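Local coordinates for protein kojibiose phosphorylase (Gut metagenome, PDB 6W0P) that belongs to the phosphorylases of glycoside hydrolase family 65, pairing a beta-rich N-terminal domain with a helical central catalytic domain, at residues A[623-635]-A[671-684]. Residues are numbered along the deposited sequence; the frame is centred on the assembly and turned at random.
Sequences LSPSIHSIIASKI and AAWMNIVYGFGGLM
I630 enters helix 671-680 as a knob into a hole formed by M674, N675, Y678 and G679, joining two nearly parallel helices (15° between directions, axes 8.1 Å apart) of the helical domain, an (alpha/alpha)6 barrel in family 65. The backbones come closest at I630 and G679 (CA to CA 4.0 Å); with no side chain at G679, I630 CG1 lies 3.7 Å from its CA. I630 CG1 is anti to the carbonyl carbon (chi1 -71°), which leaves CG2 beside the Y678 carbonyl. CD1, extended at chi2, reaches M674 O and Y678 CB. Toward the N-terminal side of the contact, S626 OG packs against A671 CB at 3.4 Å, and beyond the knob S633 CB rests on the G679 carbonyl oxygen.

Among the polar contacts, N675 ND2 donates a nearly straight hydrogen bond to S629 OG (2.8 Å, 168°), with the oxygen in the amide plane. S629 OG is also hydrogen-bonded to A641 O of helix 638-645, tying a third helix to the pair.

Water bridges continue the seam toward the helix ends. One water lies within hydrogen-bonding distance of both I630 O and Y678 O. A second accepts from K634 NZ, whose chain bends at chi2 and chi3, and donates to L683 O and, at 2.6 Å, to Y678 O.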
loop_
_atom_site.group_PDB
_atom_site.type_symbol
_atom_site.label_atom_id
_atom_site.label_comp_id
_atom_site.label_asym_id
_atom_site.label_seq_id
_atom_site.Cartn_x
_atom_site.Cartn_y
_atom_site.Cartn_z
ATOM N N LEU A 623 -18.077 16.611 -3.470
ATOM C CA LEU A 623 -18.678 16.314 -4.795
ATOM C C LEU A 623 -20.147 15.871 -4.639
ATOM O O LEU A 623 -20.943 16.084 -5.575
ATOM C CB LEU A 623 -17.824 15.206 -5.419
ATOM C CG LEU A 623 -16.505 15.653 -6.057
ATOM C CD1 LEU A 623 -15.449 16.013 -4.998
ATOM C CD2 LEU A 623 -15.967 14.568 -6.978
ATOM N N SER A 624 -20.510 15.311 -3.483
ATOM C CA SER A 624 -21.747 14.513 -3.303
ATOM C C SER A 624 -22.978 15.394 -3.102
ATOM O O SER A 624 -23.970 15.176 -3.770
ATOM C CB SER A 624 -21.590 13.514 -2.206
ATOM O OG SER A 624 -22.777 12.765 -2.058
ATOM N N PRO A 625 -23.003 16.365 -2.165
ATOM C CA PRO A 625 -24.229 17.100 -1.865
ATOM C C PRO A 625 -24.904 17.786 -3.059
ATOM O O PRO A 625 -26.118 17.747 -3.148
ATOM C CB PRO A 625 -23.766 18.156 -0.841
ATOM C CG PRO A 625 -22.594 17.484 -0.141
ATOM C CD PRO A 625 -21.895 16.751 -1.265
ATOM N N SER A 626 -24.117 18.398 -3.941
ATOM C CA SER A 626 -24.617 19.160 -5.116
ATOM C C SER A 626 -25.282 18.215 -6.138
ATOM O O SER A 626 -26.279 18.612 -6.760
ATOM C CB SER A 626 -23.507 20.012 -5.739
ATOM O OG SER A 626 -22.484 19.216 -6.335
ATOM N N ILE A 627 -24.727 17.029 -6.358
ATOM C CA ILE A 627 -25.256 16.065 -7.358
ATOM C C ILE A 627 -26.622 15.585 -6.868
ATOM O O ILE A 627 -27.569 15.561 -7.656
ATOM C CB ILE A 627 -24.287 14.895 -7.551
ATOM C CG1 ILE A 627 -22.940 15.377 -8.084
ATOM C CG2 ILE A 627 -24.905 13.849 -8.451
ATOM C CD1 ILE A 627 -23.073 16.153 -9.349
ATOM N N HIS A 628 -26.702 15.232 -5.594
ATOM C CA HIS A 628 -27.953 14.753 -4.957
ATOM C C HIS A 628 -28.990 15.897 -4.954
ATOM O O HIS A 628 -30.191 15.613 -5.225
ATOM C CB HIS A 628 -27.632 14.141 -3.572
ATOM C CG HIS A 628 -26.882 12.846 -3.628
ATOM N ND1 HIS A 628 -25.500 12.768 -3.612
ATOM C CD2 HIS A 628 -27.323 11.574 -3.709
ATOM C CE1 HIS A 628 -25.128 11.512 -3.681
ATOM N NE2 HIS A 628 -26.233 10.758 -3.744
ATOM N N SER A 629 -28.573 17.141 -4.651
ATOM C CA SER A 629 -29.484 18.318 -4.677
ATOM C C SER A 629 -30.058 18.457 -6.089
ATOM O O SER A 629 -31.280 18.660 -6.212
ATOM C CB SER A 629 -28.846 19.620 -4.267
ATOM O OG SER A 629 -29.829 20.659 -4.346
ATOM N N ILE A 630 -29.205 18.326 -7.112
ATOM C CA ILE A 630 -29.604 18.571 -8.528
ATOM C C ILE A 630 -30.597 17.500 -8.933
ATOM O O ILE A 630 -31.609 17.861 -9.524
ATOM C CB ILE A 630 -28.399 18.625 -9.479
ATOM C CG1 ILE A 630 -27.607 19.918 -9.243
ATOM C CG2 ILE A 630 -28.858 18.482 -10.922
ATOM C CD1 ILE A 630 -26.140 19.806 -9.526
ATOM N N ILE A 631 -30.298 16.240 -8.623
ATOM C CA ILE A 631 -31.192 15.103 -8.978
ATOM C C ILE A 631 -32.491 15.250 -8.172
ATOM O O ILE A 631 -33.541 15.063 -8.770
ATOM C CB ILE A 631 -30.495 13.748 -8.787
ATOM C CG1 ILE A 631 -29.374 13.577 -9.811
ATOM C CG2 ILE A 631 -31.496 12.597 -8.853
ATOM C CD1 ILE A 631 -28.457 12.380 -9.524
ATOM N N ALA A 632 -32.424 15.566 -6.880
ATOM C CA ALA A 632 -33.617 15.776 -6.023
ATOM C C ALA A 632 -34.523 16.821 -6.671
ATOM O O ALA A 632 -35.709 16.538 -6.810
ATOM C CB ALA A 632 -33.240 16.204 -4.627
ATOM N N SER A 633 -33.981 17.972 -7.074
ATOM C CA SER A 633 -34.756 19.044 -7.758
ATOM C C SER A 633 -35.467 18.459 -8.991
ATOM O O SER A 633 -36.664 18.655 -9.132
ATOM C CB SER A 633 -33.882 20.217 -8.144
ATOM O OG SER A 633 -33.685 21.097 -7.054
ATOM N N LYS A 634 -34.720 17.756 -9.850
ATOM C CA LYS A 634 -35.195 17.170 -11.131
ATOM C C LYS A 634 -36.403 16.260 -10.882
ATOM O O LYS A 634 -37.285 16.229 -11.773
ATOM C CB LYS A 634 -34.053 16.394 -11.790
ATOM C CG LYS A 634 -34.297 15.913 -13.213
ATOM C CD LYS A 634 -34.313 17.000 -14.252
ATOM C CE LYS A 634 -32.982 17.727 -14.401
ATOM N NZ LYS A 634 -33.101 18.945 -15.259
ATOM N N ILE A 635 -36.472 15.569 -9.738
ATOM C CA ILE A 635 -37.575 14.600 -9.451
ATOM C C ILE A 635 -38.598 15.181 -8.446
ATOM O O ILE A 635 -39.424 14.399 -7.954
ATOM C CB ILE A 635 -37.012 13.233 -9.010
ATOM C CG1 ILE A 635 -36.146 13.320 -7.756
ATOM C CG2 ILE A 635 -36.262 12.569 -10.153
ATOM C CD1 ILE A 635 -35.407 12.047 -7.451
ATOM N N ALA A 671 -19.247 23.571 -7.557
ATOM C CA ALA A 671 -20.498 22.840 -7.262
ATOM C C ALA A 671 -21.590 23.820 -6.828
ATOM O O ALA A 671 -22.756 23.485 -7.018
ATOM C CB ALA A 671 -20.263 21.804 -6.195
ATOM N N ALA A 672 -21.231 24.971 -6.253
ATOM C CA ALA A 672 -22.220 25.949 -5.753
ATOM C C ALA A 672 -22.925 26.538 -6.976
ATOM O O ALA A 672 -24.178 26.611 -6.990
ATOM C CB ALA A 672 -21.555 27.007 -4.912
ATOM N N TRP A 673 -22.145 26.876 -8.003
ATOM C CA TRP A 673 -22.693 27.405 -9.268
ATOM C C TRP A 673 -23.585 26.330 -9.888
ATOM O O TRP A 673 -24.695 26.656 -10.303
ATOM C CB TRP A 673 -21.585 27.827 -10.229
ATOM C CG TRP A 673 -22.122 28.303 -11.542
ATOM C CD1 TRP A 673 -22.464 29.578 -11.866
ATOM C CD2 TRP A 673 -22.403 27.506 -12.701
ATOM N NE1 TRP A 673 -22.906 29.638 -13.156
ATOM C CE2 TRP A 673 -22.872 28.386 -13.698
ATOM C CE3 TRP A 673 -22.260 26.151 -13.011
ATOM C CZ2 TRP A 673 -23.250 27.943 -14.963
ATOM C CZ3 TRP A 673 -22.630 25.713 -14.261
ATOM C CH2 TRP A 673 -23.112 26.600 -15.226
ATOM N N MET A 674 -23.086 25.100 -9.950
ATOM C CA MET A 674 -23.798 23.944 -10.544
ATOM C C MET A 674 -25.129 23.718 -9.825
ATOM O O MET A 674 -26.150 23.549 -10.525
ATOM C CB MET A 674 -22.964 22.674 -10.398
ATOM C CG MET A 674 -21.619 22.809 -11.025
ATOM S SD MET A 674 -21.732 22.147 -12.656
ATOM C CE MET A 674 -21.644 20.396 -12.316
ATOM N N ASN A 675 -25.082 23.671 -8.484
ATOM C CA ASN A 675 -26.275 23.475 -7.627
ATOM C C ASN A 675 -27.319 24.550 -7.969
ATOM O O ASN A 675 -28.534 24.211 -7.975
ATOM C CB ASN A 675 -25.964 23.455 -6.133
ATOM C CG ASN A 675 -26.913 22.563 -5.354
ATOM O OD1 ASN A 675 -26.501 21.948 -4.373
ATOM N ND2 ASN A 675 -28.187 22.514 -5.749
ATOM N N ILE A 676 -26.892 25.783 -8.265
ATOM C CA ILE A 676 -27.842 26.905 -8.549
ATOM C C ILE A 676 -28.414 26.733 -9.968
ATOM O O ILE A 676 -29.661 26.728 -10.079
ATOM C CB ILE A 676 -27.187 28.278 -8.304
ATOM C CG1 ILE A 676 -26.973 28.511 -6.799
ATOM C CG2 ILE A 676 -28.017 29.376 -8.956
ATOM C CD1 ILE A 676 -26.188 29.791 -6.435
ATOM N N VAL A 677 -27.569 26.504 -10.985
ATOM C CA VAL A 677 -27.984 26.585 -12.421
ATOM C C VAL A 677 -28.521 25.233 -12.929
ATOM O O VAL A 677 -29.600 25.235 -13.569
ATOM C CB VAL A 677 -26.865 27.151 -13.306
ATOM C CG1 VAL A 677 -27.229 27.114 -14.770
ATOM C CG2 VAL A 677 -26.516 28.575 -12.916
ATOM N N TYR A 678 -27.851 24.118 -12.674
ATOM C CA TYR A 678 -28.371 22.768 -13.008
ATOM C C TYR A 678 -29.479 22.363 -12.030
ATOM O O TYR A 678 -30.406 21.658 -12.440
ATOM C CB TYR A 678 -27.269 21.713 -13.015
ATOM C CG TYR A 678 -26.356 21.787 -14.209
ATOM C CD1 TYR A 678 -26.833 21.576 -15.493
ATOM C CD2 TYR A 678 -25.005 22.049 -14.064
ATOM C CE1 TYR A 678 -26.003 21.643 -16.605
ATOM C CE2 TYR A 678 -24.159 22.110 -15.163
ATOM C CZ TYR A 678 -24.664 21.927 -16.437
ATOM O OH TYR A 678 -23.813 21.947 -17.501
ATOM N N GLY A 679 -29.364 22.793 -10.774
ATOM C CA GLY A 679 -30.260 22.389 -9.679
ATOM C C GLY A 679 -31.529 23.210 -9.687
ATOM O O GLY A 679 -32.498 22.797 -10.348
ATOM N N PHE A 680 -31.537 24.318 -8.957
ATOM C CA PHE A 680 -32.727 25.182 -8.829
ATOM C C PHE A 680 -33.156 25.636 -10.221
ATOM O O PHE A 680 -34.349 25.600 -10.457
ATOM C CB PHE A 680 -32.473 26.323 -7.853
ATOM C CG PHE A 680 -32.237 25.859 -6.438
ATOM C CD1 PHE A 680 -33.216 25.168 -5.739
ATOM C CD2 PHE A 680 -31.034 26.099 -5.807
ATOM C CE1 PHE A 680 -32.989 24.726 -4.445
ATOM C CE2 PHE A 680 -30.814 25.661 -4.515
ATOM C CZ PHE A 680 -31.778 24.968 -3.843
ATOM N N GLY A 681 -32.231 25.991 -11.113
ATOM C CA GLY A 681 -32.559 26.481 -12.469
ATOM C C GLY A 681 -33.052 25.375 -13.394
ATOM O O GLY A 681 -33.774 25.697 -14.348
ATOM N N GLY A 682 -32.689 24.118 -13.135
ATOM C CA GLY A 682 -33.018 22.963 -13.997
ATOM C C GLY A 682 -32.433 23.091 -15.396
ATOM O O GLY A 682 -32.991 22.526 -16.326
ATOM N N LEU A 683 -31.302 23.771 -15.556
ATOM C CA LEU A 683 -30.661 23.902 -16.885
ATOM C C LEU A 683 -30.319 22.514 -17.458
ATOM O O LEU A 683 -29.797 21.650 -16.733
ATOM C CB LEU A 683 -29.411 24.775 -16.762
ATOM C CG LEU A 683 -28.538 24.796 -18.014
ATOM C CD1 LEU A 683 -29.225 25.533 -19.136
ATOM C CD2 LEU A 683 -27.190 25.423 -17.704
ATOM N N MET A 684 -30.638 22.315 -18.730
ATOM C CA MET A 684 -30.316 21.090 -19.499
ATOM C C MET A 684 -30.428 21.418 -20.992
ATOM O O MET A 684 -31.417 22.088 -21.407
ATOM C CB MET A 684 -31.280 19.967 -19.090
ATOM C CG MET A 684 -31.074 18.643 -19.795
ATOM S SD MET A 684 -32.310 17.363 -19.306
ATOM C CE MET A 684 -33.833 18.003 -19.998
HETATM O O HOH W 1 -32.298 19.920 -11.611
HETATM O O HOH W 2 -30.681 20.381 -14.735
#